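DELTA1-pyrroline-2-carboxylate reductase (Thermococcus litoralis DSM 5473, PDB 6T3E) reduces Delta1-pyrroline-2-carboxylate to L-proline with a nicotinamide dinucleotide as hydride donor, probably as a step of L-hydroxyproline metabolism. Local coordinates at residues Ser263-Asp268 with Ile315-Ser320; Asp268-Val273 with Gly292-Glu297; Leu220-Thr225 with Thr240-Val245; Asn275-Ile280 with Lys319-Ala324. All coordinates share one frame; numbering follows the deposited sequence.

Contact 1: Ser263-Asp268 with Ile315-Ser320. With NAI (1,4-dihydronicotinamide adenine dinucleotide), chain F.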
# COMPACT_ATOMS: atom_id res chain seq x y z
N SER B 263 -0.35 4.31 34.19
CA SER B 263 -1.63 4.72 33.61
C SER B 263 -2.49 3.52 33.25
O SER B 263 -2.01 2.39 33.10
CB SER B 263 -1.43 5.58 32.36
OG SER B 263 -0.97 6.87 32.68
N LYS B 264 -3.78 3.81 33.09
CA LYS B 264 -4.74 2.88 32.49
C LYS B 264 -4.61 3.03 30.98
O LYS B 264 -5.01 4.05 30.42
CB LYS B 264 -6.15 3.20 32.98
CG LYS B 264 -7.15 2.06 32.80
CD LYS B 264 -8.57 2.58 32.73
CE LYS B 264 -9.50 1.76 33.58
NZ LYS B 264 -10.88 2.30 33.53
N LEU B 265 -4.06 2.01 30.33
CA LEU B 265 -3.58 2.12 28.96
C LEU B 265 -4.65 1.72 27.95
O LEU B 265 -5.15 0.59 27.98
CB LEU B 265 -2.32 1.26 28.79
CG LEU B 265 -1.66 1.22 27.41
CD1 LEU B 265 -1.38 2.63 26.92
CD2 LEU B 265 -0.38 0.40 27.47
N VAL B 266 -4.99 2.64 27.05
CA VAL B 266 -5.87 2.36 25.92
C VAL B 266 -5.08 2.63 24.64
O VAL B 266 -4.40 3.66 24.53
CB VAL B 266 -7.17 3.19 25.96
CG1 VAL B 266 -7.97 3.00 24.68
CG2 VAL B 266 -8.01 2.81 27.17
N VAL B 267 -5.18 1.72 23.68
CA VAL B 267 -4.44 1.81 22.43
C VAL B 267 -5.43 1.93 21.28
O VAL B 267 -6.57 1.48 21.37
CB VAL B 267 -3.53 0.58 22.23
CG1 VAL B 267 -2.54 0.46 23.39
CG2 VAL B 267 -4.35 -0.67 22.07
N ASP B 268 -4.99 2.56 20.19
CA ASP B 268 -5.84 2.63 19.00
C ASP B 268 -6.06 1.24 18.42
O ASP B 268 -7.19 0.87 18.10
CB ASP B 268 -5.24 3.59 17.96
CG ASP B 268 -3.82 3.25 17.58
OD1 ASP B 268 -3.58 2.86 16.43
OD2 ASP B 268 -2.93 3.38 18.46
N ILE B 315 -5.08 7.63 36.33
CA ILE B 315 -4.43 8.35 35.24
C ILE B 315 -4.63 7.55 33.96
O ILE B 315 -4.25 6.38 33.89
CB ILE B 315 -2.94 8.57 35.52
CG1 ILE B 315 -2.75 9.36 36.81
CG2 ILE B 315 -2.30 9.31 34.36
CD1 ILE B 315 -1.37 9.85 37.03
N THR B 316 -5.26 8.18 32.96
CA THR B 316 -5.60 7.51 31.71
C THR B 316 -4.67 7.96 30.60
O THR B 316 -4.42 9.16 30.44
CB THR B 316 -7.05 7.81 31.30
OG1 THR B 316 -7.37 9.17 31.63
CG2 THR B 316 -8.02 6.87 32.02
N LEU B 317 -4.22 7.00 29.80
CA LEU B 317 -3.31 7.26 28.69
C LEU B 317 -3.84 6.59 27.43
O LEU B 317 -3.97 5.36 27.39
CB LEU B 317 -1.90 6.75 29.01
CG LEU B 317 -1.03 6.41 27.79
CD1 LEU B 317 -0.67 7.66 27.04
CD2 LEU B 317 0.21 5.65 28.23
N PHE B 318 -4.11 7.40 26.41
CA PHE B 318 -4.49 6.90 25.09
C PHE B 318 -3.27 6.98 24.18
O PHE B 318 -2.79 8.07 23.88
CB PHE B 318 -5.66 7.71 24.51
CG PHE B 318 -5.96 7.39 23.06
CD1 PHE B 318 -6.23 6.09 22.67
CD2 PHE B 318 -5.98 8.40 22.10
CE1 PHE B 318 -6.50 5.80 21.35
CE2 PHE B 318 -6.25 8.12 20.78
CZ PHE B 318 -6.51 6.81 20.40
N LYS B 319 -2.79 5.82 23.75
CA LYS B 319 -1.62 5.74 22.88
C LYS B 319 -2.09 5.51 21.46
O LYS B 319 -2.77 4.52 21.18
CB LYS B 319 -0.69 4.61 23.31
CG LYS B 319 0.57 4.57 22.49
CD LYS B 319 1.35 5.86 22.67
CE LYS B 319 1.82 6.45 21.36
NZ LYS B 319 2.84 7.51 21.62
N SER B 320 -1.73 6.42 20.56
CA SER B 320 -2.19 6.37 19.18
C SER B 320 -1.00 6.38 18.24
O SER B 320 -0.10 7.19 18.39
CB SER B 320 -3.12 7.54 18.87
OG SER B 320 -3.13 7.75 17.48
PA NAI F . 6.09 18.28 13.37
O1A NAI F . 7.55 18.17 13.00
O2A NAI F . 5.41 19.29 12.46
O5B NAI F . 5.87 18.66 14.95
C5B NAI F . 6.70 17.94 15.85
C4B NAI F . 7.00 18.85 17.12
O4B NAI F . 7.59 18.16 18.04
C3B NAI F . 7.99 19.97 16.72
O3B NAI F . 7.41 21.17 16.97
C2B NAI F . 9.22 19.70 17.60
O2B NAI F . 9.95 20.99 17.92
C1B NAI F . 8.70 19.16 18.67
N9A NAI F . 9.66 18.41 19.43
C8A NAI F . 10.47 17.49 18.89
N7A NAI F . 11.22 16.99 19.86
C5A NAI F . 10.88 17.61 21.01
C6A NAI F . 11.36 17.45 22.29
N6A NAI F . 12.39 16.60 22.85
N1A NAI F . 10.87 18.18 23.28
C2A NAI F . 9.87 19.07 23.02
N3A NAI F . 9.40 19.22 21.76
C4A NAI F . 9.92 18.48 20.75
O3 NAI F . 5.45 16.76 13.15
PN NAI F . 3.87 16.38 13.50
O1N NAI F . 3.18 16.31 12.15
O2N NAI F . 3.25 17.38 14.43
O5D NAI F . 3.83 14.92 14.21
C5D NAI F . 3.99 14.88 15.58
C4D NAI F . 4.15 13.40 16.01
O4D NAI F . 3.04 12.72 15.83
C3D NAI F . 5.21 12.71 15.13
O3D NAI F . 5.98 11.88 15.92
C2D NAI F . 4.40 11.85 14.15
O2D NAI F . 5.29 10.71 13.66
C1D NAI F . 3.40 11.45 14.89
N1N NAI F . 2.23 11.14 14.05
C2N NAI F . 1.39 9.99 14.34
C3N NAI F . -0.06 9.94 13.79
C7N NAI F . -1.07 9.11 14.63
O7N NAI F . -0.69 8.64 15.64
N7N NAI F . -2.46 8.92 14.17
C4N NAI F . -0.61 11.08 12.95
C5N NAI F . 0.49 11.93 12.28
C6N NAI F . 1.89 11.98 12.92
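The Phe318 ring leans obliquely on the backbone of Val266-Asp268, with CD1 3.6 Å from Val266 O and CE1 3.8 Å from Asp268 N. Beyond the two strands the ring is hemmed in by Ser139, Ala142 and Leu146 of helix 128-146 and by His241 and Asn243 of the next strand. The other flat group, the Asp268 carboxylate, hangs beside the end of strand 316-319. Its CG sits between the backbone N and the carbonyl carbon (chi1 55°), which brings OD2 to the chain just past Ser320, where it accepts the amide of Val321. Strands 264-267 and 316-319 are parallel neighbours in the eight-stranded sheet of the Rossmann-type cofactor domain, and a ladder of five backbone bonds joins them. It runs from Lys264 N to Ile315 O (2.7 Å) to a more bent last rung, Asp268 N to Lys319 O (3.1 Å, N-H...O 144°). On the sheet face away from Phe318, Leu265 and Leu317 point the same way, CD1 of Leu265 lying 3.7 Å from CD2 of Leu317. Removing the carboxylate with an alanine at Asp268 would probably leave the Val321 amide without its acceptor and the chain beyond Ser320 less firmly placed. Just there Ser320 OG donates to the carboxamide oxygen O7N of the NADH (3.2 Å).

Contact 2: Asp268-Val273 with Gly292-Glu297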
# COMPACT_ATOMS: atom_id res chain seq x y z
N ASP B 268 -4.99 2.56 20.19
CA ASP B 268 -5.84 2.63 19.00
C ASP B 268 -6.06 1.24 18.42
O ASP B 268 -7.19 0.87 18.10
CB ASP B 268 -5.24 3.59 17.96
CG ASP B 268 -3.82 3.25 17.58
OD1 ASP B 268 -3.58 2.86 16.43
OD2 ASP B 268 -2.93 3.38 18.46
N SER B 269 -5.01 0.44 18.35
CA SER B 269 -5.15 -0.95 17.96
C SER B 269 -3.99 -1.71 18.58
O SER B 269 -2.86 -1.19 18.64
CB SER B 269 -5.19 -1.10 16.43
OG SER B 269 -3.94 -1.46 15.88
N LYS B 270 -4.29 -2.90 19.11
CA LYS B 270 -3.26 -3.73 19.72
C LYS B 270 -2.24 -4.17 18.68
O LYS B 270 -1.03 -4.10 18.91
CB LYS B 270 -3.89 -4.94 20.40
CG LYS B 270 -3.84 -4.90 21.90
CD LYS B 270 -4.42 -6.17 22.54
CE LYS B 270 -5.96 -6.14 22.65
NZ LYS B 270 -6.54 -7.30 23.41
N GLU B 271 -2.72 -4.56 17.50
CA GLU B 271 -1.83 -5.03 16.46
C GLU B 271 -0.86 -3.93 16.04
O GLU B 271 0.33 -4.18 15.85
CB GLU B 271 -2.64 -5.52 15.26
CG GLU B 271 -1.90 -6.46 14.35
CD GLU B 271 -2.75 -6.91 13.18
OE1 GLU B 271 -2.52 -8.03 12.68
OE2 GLU B 271 -3.63 -6.14 12.76
N GLY B 272 -1.36 -2.69 15.94
CA GLY B 272 -0.50 -1.60 15.52
C GLY B 272 0.46 -1.15 16.61
O GLY B 272 1.67 -1.06 16.39
N VAL B 273 -0.06 -0.88 17.81
CA VAL B 273 0.80 -0.31 18.85
C VAL B 273 1.90 -1.30 19.23
O VAL B 273 3.08 -0.94 19.25
CB VAL B 273 -0.04 0.09 20.08
CG1 VAL B 273 0.81 0.02 21.33
CG2 VAL B 273 -0.62 1.50 19.92
N GLY B 292 -0.78 -7.62 28.97
CA GLY B 292 -2.01 -7.46 29.73
C GLY B 292 -2.21 -6.08 30.32
O GLY B 292 -3.32 -5.78 30.78
N HIS B 293 -1.16 -5.24 30.34
CA HIS B 293 -1.28 -3.87 30.84
C HIS B 293 -2.17 -3.01 29.96
O HIS B 293 -2.63 -1.95 30.41
CB HIS B 293 0.12 -3.25 30.96
CG HIS B 293 0.12 -1.91 31.63
ND1 HIS B 293 -0.35 -1.72 32.91
CD2 HIS B 293 0.54 -0.70 31.21
CE1 HIS B 293 -0.23 -0.45 33.24
NE2 HIS B 293 0.31 0.19 32.23
N ILE B 294 -2.42 -3.43 28.72
CA ILE B 294 -3.36 -2.77 27.82
C ILE B 294 -4.77 -3.06 28.33
O ILE B 294 -5.22 -4.21 28.32
CB ILE B 294 -3.19 -3.24 26.37
CG1 ILE B 294 -1.94 -2.63 25.75
CG2 ILE B 294 -4.43 -2.89 25.54
CD1 ILE B 294 -1.48 -3.33 24.48
N HIS B 295 -5.46 -2.02 28.81
CA HIS B 295 -6.81 -2.22 29.33
C HIS B 295 -7.78 -2.58 28.21
O HIS B 295 -8.54 -3.54 28.33
CB HIS B 295 -7.29 -0.95 30.04
CG HIS B 295 -8.76 -0.93 30.30
ND1 HIS B 295 -9.37 -1.72 31.25
CD2 HIS B 295 -9.75 -0.19 29.73
CE1 HIS B 295 -10.67 -1.48 31.25
NE2 HIS B 295 -10.93 -0.55 30.35
N ALA B 296 -7.74 -1.84 27.11
CA ALA B 296 -8.69 -2.05 26.03
C ALA B 296 -8.20 -1.35 24.77
O ALA B 296 -7.45 -0.37 24.82
CB ALA B 296 -10.08 -1.54 26.42
N GLU B 297 -8.68 -1.86 23.64
CA GLU B 297 -8.57 -1.15 22.38
C GLU B 297 -9.69 -0.13 22.28
O GLU B 297 -10.77 -0.30 22.84
CB GLU B 297 -8.67 -2.12 21.20
CG GLU B 297 -7.57 -3.16 21.13
CD GLU B 297 -7.61 -3.96 19.84
OE1 GLU B 297 -6.87 -3.61 18.89
OE2 GLU B 297 -8.39 -4.93 19.78
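Glu297 OE1 accepts the backbone amide of Lys270, the first residue of helix 270-276, in a nearly straight bond (N to OE1 2.7 Å, N-H...O 172°). The amide comes in on the anti side of the carboxylate, tilted out of its plane. With CG anti to its own carbonyl carbon (chi1 -62°) and an extended chain beyond, Glu297 reaches across from the end of strand 294-297. The Lys270 side chain crosses it at about a right angle, CE of Lys270 passing 3.7 Å from CG of Glu297. At its base, CG of Lys270 touches CD1 of Ile294 (3.8 Å), so the aliphatic part of the lysine touches both Ile294 and Glu297. Behind this shell, Ser269 is the N-cap of the helix: its OG takes the amide of Gly272 (N to OG 2.9 Å), while Glu297 takes the amide of Lys270, the residue right after the cap. Glu297 is in turn the N-cap of helix 298-303, its own N bonded to Glu300 OE1, and Ile294 rests on Leu265 and Val267 of the neighbouring strand. The Lys270 amide and the start of the helix would probably stabilise the ionised form of Glu297. Lys270 NZ, 4.7 Å from Glu297 OE2, is not in contact with it, so the lysine charge probably adds only a diffuse attraction.

Contact 3: Leu220-Thr225 with Thr240-Val245. With NAI (1,4-dihydronicotinamide adenine dinucleotide), chain F.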
# COMPACT_ATOMS: atom_id res chain seq x y z
N LEU B 220 -3.25 16.06 28.84
CA LEU B 220 -1.93 16.31 28.28
C LEU B 220 -1.88 15.79 26.85
O LEU B 220 -2.27 14.65 26.58
CB LEU B 220 -0.83 15.64 29.11
CG LEU B 220 0.59 15.82 28.58
CD1 LEU B 220 0.97 17.29 28.58
CD2 LEU B 220 1.57 15.00 29.39
N ILE B 221 -1.37 16.63 25.95
CA ILE B 221 -1.21 16.29 24.55
C ILE B 221 0.29 16.21 24.28
O ILE B 221 1.01 17.19 24.50
CB ILE B 221 -1.88 17.34 23.63
CG1 ILE B 221 -3.40 17.28 23.73
CG2 ILE B 221 -1.41 17.17 22.19
CD1 ILE B 221 -4.07 18.59 23.33
N VAL B 222 0.75 15.06 23.80
CA VAL B 222 2.14 14.85 23.42
C VAL B 222 2.14 14.48 21.94
O VAL B 222 1.52 13.48 21.55
CB VAL B 222 2.81 13.76 24.28
CG1 VAL B 222 4.31 13.90 24.19
CG2 VAL B 222 2.37 13.84 25.74
N ALA B 223 2.83 15.30 21.11
CA ALA B 223 2.93 15.17 19.64
C ALA B 223 4.33 15.62 19.22
O ALA B 223 4.55 16.66 18.58
CB ALA B 223 1.86 16.00 18.92
N THR B 224 5.30 14.79 19.55
CA THR B 224 6.70 15.13 19.46
C THR B 224 7.38 14.36 18.33
O THR B 224 6.81 13.44 17.74
CB THR B 224 7.32 14.88 20.84
OG1 THR B 224 6.74 15.82 21.77
CG2 THR B 224 8.75 15.04 20.88
N THR B 225 8.57 14.83 17.96
CA THR B 225 9.48 14.13 17.05
C THR B 225 10.63 13.45 17.80
O THR B 225 11.40 12.68 17.20
CB THR B 225 10.00 15.15 16.02
OG1 THR B 225 8.95 15.46 15.10
CG2 THR B 225 11.22 14.69 15.24
N THR B 240 -5.33 12.96 35.53
CA THR B 240 -4.98 13.53 34.24
C THR B 240 -5.10 12.47 33.15
O THR B 240 -4.80 11.29 33.38
CB THR B 240 -3.57 14.12 34.24
OG1 THR B 240 -2.62 13.09 33.96
CG2 THR B 240 -3.26 14.78 35.58
N HIS B 241 -5.54 12.90 31.97
CA HIS B 241 -5.66 12.06 30.79
C HIS B 241 -4.60 12.47 29.78
O HIS B 241 -4.35 13.67 29.58
CB HIS B 241 -7.05 12.18 30.15
CG HIS B 241 -7.12 11.62 28.77
ND1 HIS B 241 -7.11 10.26 28.51
CD2 HIS B 241 -7.18 12.22 27.56
CE1 HIS B 241 -7.17 10.05 27.21
NE2 HIS B 241 -7.22 11.23 26.61
N ILE B 242 -3.95 11.48 29.17
CA ILE B 242 -2.83 11.70 28.26
C ILE B 242 -3.19 11.16 26.89
O ILE B 242 -3.62 10.01 26.76
CB ILE B 242 -1.53 11.03 28.75
CG1 ILE B 242 -1.40 11.15 30.27
CG2 ILE B 242 -0.32 11.63 28.05
CD1 ILE B 242 -1.20 12.56 30.74
N ASN B 243 -2.98 11.97 25.86
CA ASN B 243 -3.03 11.54 24.47
C ASN B 243 -1.63 11.64 23.89
O ASN B 243 -1.05 12.74 23.84
CB ASN B 243 -4.03 12.38 23.66
CG ASN B 243 -5.46 12.22 24.15
OD1 ASN B 243 -5.98 11.11 24.20
ND2 ASN B 243 -6.09 13.32 24.49
N SER B 244 -1.08 10.51 23.48
CA SER B 244 0.27 10.43 22.93
C SER B 244 0.19 9.87 21.52
O SER B 244 -0.25 8.73 21.32
CB SER B 244 1.17 9.57 23.82
OG SER B 244 2.47 9.44 23.27
N VAL B 245 0.59 10.67 20.53
CA VAL B 245 0.48 10.27 19.14
C VAL B 245 1.83 10.22 18.44
O VAL B 245 1.90 9.79 17.28
CB VAL B 245 -0.50 11.19 18.36
CG1 VAL B 245 -1.73 11.45 19.21
CG2 VAL B 245 0.17 12.49 17.98
PA NAI F . 6.09 18.28 13.37
O1A NAI F . 7.55 18.17 13.00
O2A NAI F . 5.41 19.29 12.46
O5B NAI F . 5.87 18.66 14.95
C5B NAI F . 6.70 17.94 15.85
C4B NAI F . 7.00 18.85 17.12
O4B NAI F . 7.59 18.16 18.04
C3B NAI F . 7.99 19.97 16.72
O3B NAI F . 7.41 21.17 16.97
C2B NAI F . 9.22 19.70 17.60
O2B NAI F . 9.95 20.99 17.92
C1B NAI F . 8.70 19.16 18.67
N9A NAI F . 9.66 18.41 19.43
C8A NAI F . 10.47 17.49 18.89
N7A NAI F . 11.22 16.99 19.86
C5A NAI F . 10.88 17.61 21.01
C6A NAI F . 11.36 17.45 22.29
N6A NAI F . 12.39 16.60 22.85
N1A NAI F . 10.87 18.18 23.28
C2A NAI F . 9.87 19.07 23.02
N3A NAI F . 9.40 19.22 21.76
C4A NAI F . 9.92 18.48 20.75
O3 NAI F . 5.45 16.76 13.15
PN NAI F . 3.87 16.38 13.50
O1N NAI F . 3.18 16.31 12.15
O2N NAI F . 3.25 17.38 14.43
O5D NAI F . 3.83 14.92 14.21
C5D NAI F . 3.99 14.88 15.58
C4D NAI F . 4.15 13.40 16.01
O4D NAI F . 3.04 12.72 15.83
C3D NAI F . 5.21 12.71 15.13
O3D NAI F . 5.98 11.88 15.92
C2D NAI F . 4.40 11.85 14.15
O2D NAI F . 5.29 10.71 13.66
C1D NAI F . 3.40 11.45 14.89
N1N NAI F . 2.23 11.14 14.05
C2N NAI F . 1.39 9.99 14.34
C3N NAI F . -0.06 9.94 13.79
C7N NAI F . -1.07 9.11 14.63
O7N NAI F . -0.69 8.64 15.64
N7N NAI F . -2.46 8.92 14.17
C4N NAI F . -0.61 11.08 12.95
C5N NAI F . 0.49 11.93 12.28
C6N NAI F . 1.89 11.98 12.92
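Leu220 and Ile242 pack side by side where two parallel strands, 219-222 and 241-244, run next to each other in the middle of the Rossmann-type sheet that carries NADH. This is the tight part. Ile242 CG1 is anti to the carbonyl carbon and its chain then bends (chi2 -67°), which swings CD1 over to CB of Leu220, 3.5 Å away. Further along the same face, CG2 of Val222 meets CG2 of Ile242 obliquely at 4.2 Å. Four nearly straight backbone bonds hold the register, from Leu220 N to His241 O (2.7 Å) to Val245 N to Val222 O (3.1 Å). The opposite face is looser between the strands: Ile221 and Asn243 point to it with little mutual contact, and Gln166 of helix 161-173 covers both. There Asn243 turns to its own strand, where OD1 receives NE2 of His241 (2.7 Å) from above the amide plane, while ND2 bonds Thr143 of helix 128-146. Past the last rung the chains part towards the cofactor. Ala223 and Val245 still touch, CB to CG2 at 4.0 Å, but Thr224 and the partly exposed Thr225 have left the facing strand for the dinucleotide. Thr224 lays its CG2 against the adenine, and Val245 turns CG2 towards the nicotinamide ribose. The ribose hydroxyl O3D donates to the backbone carbonyl oxygen of Thr224, with 2.5 Å between the two atoms.

Contact 4: Asn275-Ile280 with Lys319-Ala324. With NAI (1,4-dihydronicotinamide adenine dinucleotide), chain F; PRO (proline), chain E.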
# COMPACT_ATOMS: atom_id res chain seq x y z
N ASN B 275 3.30 -3.57 17.57
CA ASN B 275 4.27 -3.78 16.50
C ASN B 275 5.05 -2.53 16.14
O ASN B 275 6.08 -2.64 15.45
CB ASN B 275 3.57 -4.30 15.24
CG ASN B 275 3.31 -5.80 15.29
OD1 ASN B 275 4.16 -6.61 14.91
ND2 ASN B 275 2.12 -6.17 15.76
N GLU B 276 4.57 -1.33 16.50
CA GLU B 276 5.17 -0.12 15.95
C GLU B 276 5.61 0.89 17.01
O GLU B 276 6.52 1.68 16.75
CB GLU B 276 4.18 0.57 14.99
CG GLU B 276 3.65 -0.29 13.85
CD GLU B 276 2.41 0.31 13.18
OE1 GLU B 276 1.77 1.19 13.80
OE2 GLU B 276 2.08 -0.08 12.04
N SER B 277 5.00 0.87 18.19
CA SER B 277 5.17 1.96 19.16
C SER B 277 6.25 1.61 20.18
O SER B 277 6.03 0.77 21.06
CB SER B 277 3.86 2.27 19.88
OG SER B 277 4.09 3.32 20.80
N GLY B 278 7.38 2.31 20.11
CA GLY B 278 8.39 2.16 21.14
C GLY B 278 7.93 2.61 22.50
O GLY B 278 8.44 2.10 23.51
N ASP B 279 6.95 3.52 22.55
CA ASP B 279 6.38 3.95 23.83
C ASP B 279 5.85 2.77 24.64
O ASP B 279 5.78 2.84 25.87
CB ASP B 279 5.27 4.98 23.59
CG ASP B 279 5.81 6.40 23.44
OD1 ASP B 279 6.43 6.90 24.41
OD2 ASP B 279 5.61 7.02 22.35
N ILE B 280 5.46 1.69 23.97
CA ILE B 280 4.94 0.51 24.62
C ILE B 280 5.93 -0.66 24.54
O ILE B 280 6.13 -1.37 25.53
CB ILE B 280 3.57 0.12 24.02
CG1 ILE B 280 2.63 1.34 24.02
CG2 ILE B 280 2.95 -1.05 24.75
CD1 ILE B 280 2.39 1.94 25.39
N LYS B 319 -2.79 5.82 23.75
CA LYS B 319 -1.62 5.74 22.88
C LYS B 319 -2.09 5.51 21.46
O LYS B 319 -2.77 4.52 21.18
CB LYS B 319 -0.69 4.61 23.31
CG LYS B 319 0.57 4.57 22.49
CD LYS B 319 1.35 5.86 22.67
CE LYS B 319 1.82 6.45 21.36
NZ LYS B 319 2.84 7.51 21.62
N SER B 320 -1.73 6.42 20.56
CA SER B 320 -2.19 6.37 19.18
C SER B 320 -1.00 6.38 18.24
O SER B 320 -0.10 7.19 18.39
CB SER B 320 -3.12 7.54 18.87
OG SER B 320 -3.13 7.75 17.48
N VAL B 321 -1.01 5.44 17.29
CA VAL B 321 -0.02 5.40 16.22
C VAL B 321 -0.64 5.57 14.84
O VAL B 321 0.10 5.72 13.86
CB VAL B 321 0.79 4.09 16.25
CG1 VAL B 321 1.73 4.08 17.47
CG2 VAL B 321 -0.15 2.90 16.26
N GLY B 322 -1.96 5.48 14.72
CA GLY B 322 -2.66 5.64 13.46
C GLY B 322 -3.21 4.31 12.97
O GLY B 322 -2.54 3.27 13.03
N LEU B 323 -4.45 4.33 12.49
CA LEU B 323 -5.09 3.15 11.93
C LEU B 323 -5.77 3.53 10.62
O LEU B 323 -6.38 4.60 10.52
CB LEU B 323 -6.09 2.55 12.92
CG LEU B 323 -6.52 1.10 12.64
CD1 LEU B 323 -5.34 0.14 12.61
CD2 LEU B 323 -7.57 0.66 13.65
N ALA B 324 -5.67 2.65 9.63
CA ALA B 324 -6.10 2.99 8.28
C ALA B 324 -7.60 3.28 8.17
O ALA B 324 -8.02 3.96 7.23
CB ALA B 324 -5.72 1.89 7.29
PA NAI F . 6.09 18.28 13.37
O1A NAI F . 7.55 18.17 13.00
O2A NAI F . 5.41 19.29 12.46
O5B NAI F . 5.87 18.66 14.95
C5B NAI F . 6.70 17.94 15.85
C4B NAI F . 7.00 18.85 17.12
O4B NAI F . 7.59 18.16 18.04
C3B NAI F . 7.99 19.97 16.72
O3B NAI F . 7.41 21.17 16.97
C2B NAI F . 9.22 19.70 17.60
O2B NAI F . 9.95 20.99 17.92
C1B NAI F . 8.70 19.16 18.67
N9A NAI F . 9.66 18.41 19.43
C8A NAI F . 10.47 17.49 18.89
N7A NAI F . 11.22 16.99 19.86
C5A NAI F . 10.88 17.61 21.01
C6A NAI F . 11.36 17.45 22.29
N6A NAI F . 12.39 16.60 22.85
N1A NAI F . 10.87 18.18 23.28
C2A NAI F . 9.87 19.07 23.02
N3A NAI F . 9.40 19.22 21.76
C4A NAI F . 9.92 18.48 20.75
O3 NAI F . 5.45 16.76 13.15
PN NAI F . 3.87 16.38 13.50
O1N NAI F . 3.18 16.31 12.15
O2N NAI F . 3.25 17.38 14.43
O5D NAI F . 3.83 14.92 14.21
C5D NAI F . 3.99 14.88 15.58
C4D NAI F . 4.15 13.40 16.01
O4D NAI F . 3.04 12.72 15.83
C3D NAI F . 5.21 12.71 15.13
O3D NAI F . 5.98 11.88 15.92
C2D NAI F . 4.40 11.85 14.15
O2D NAI F . 5.29 10.71 13.66
C1D NAI F . 3.40 11.45 14.89
N1N NAI F . 2.23 11.14 14.05
C2N NAI F . 1.39 9.99 14.34
C3N NAI F . -0.06 9.94 13.79
C7N NAI F . -1.07 9.11 14.63
O7N NAI F . -0.69 8.64 15.64
N7N NAI F . -2.46 8.92 14.17
C4N NAI F . -0.61 11.08 12.95
C5N NAI F . 0.49 11.93 12.28
C6N NAI F . 1.89 11.98 12.92
N PRO E . 2.09 7.74 11.59
CA PRO E . 1.20 8.72 10.95
C PRO E . -0.05 8.12 10.33
O PRO E . -0.49 7.01 10.65
CB PRO E . 2.10 9.33 9.87
CG PRO E . 3.47 9.29 10.47
CD PRO E . 3.51 8.09 11.40
OXT PRO E . -0.67 8.76 9.47
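Val321, packed against Glu276 and Ser277, lines the pocket that holds L-proline beside the nicotinamide of NADH. Its CG1 lies 3.7 Å from CB of Ser277, and its CG2 lies 3.6 Å from OE1 of Glu276. Glu276 belongs to the second shell: its OE2 forms a salt bridge with Arg63 NE, and Arg63 also bonds the bound proline and Val321 O, so glutamate and loop together probably position the arginine. Gly322 passes its CA 3.8 Å from the proline O and also lies against the carboxamide of the cofactor; a CB there would run into the ligand. The polar half of the contact is a salt bridge, Lys319 NZ to Asp279 OD2 at 2.9 Å. The lysine crosses the aspartate at about a right angle and meets OD2 from above the carboxylate plane. Bends at chi2 (62°) and chi3 fold the lysine chain along Ser277, whose OG is 3.9 Å from CE of Lys319, and bring NZ to Ser244 OG as well. The other oxygen, Asp279 OD1, accepts the amides of Glu254 and Leu255, which fixes how the carboxylate is turned. A leucine in place of Lys319 would probably leave the buried Asp279 OD2 without its positive mate and take one of its partners from Ser244 OG, which also bonds Glu254. The loop runs from the end of strand 316-319 past helices 270-276 and 278-286, with strand 58-68 beside Glu276, to the start of helix 324-341.

How the contacts relate
Contacts 1 and 3 are buried pairings of parallel strands in one sheet, where 316-319 lies between 241-244 and 264-267; backbone ladders and apolar side chains carry both. Contact 2 sits nearer the surface, at the edge strand 294-297, and its one hydrogen bond across the segments is to a carboxylate at a helix start. Contact 4 is buried too, but side chains alone hold it, with a salt bridge at one end and the proline pocket at the other. It shares Lys319 and Ser320 with contact 1, and Lys319 NZ reaches Ser244 of contact 3. Asp268 belongs to contacts 1 and 2 and bonds Val321 of contact 4. Contacts 1, 3 and 4 all touch NADH; contact 2 does not.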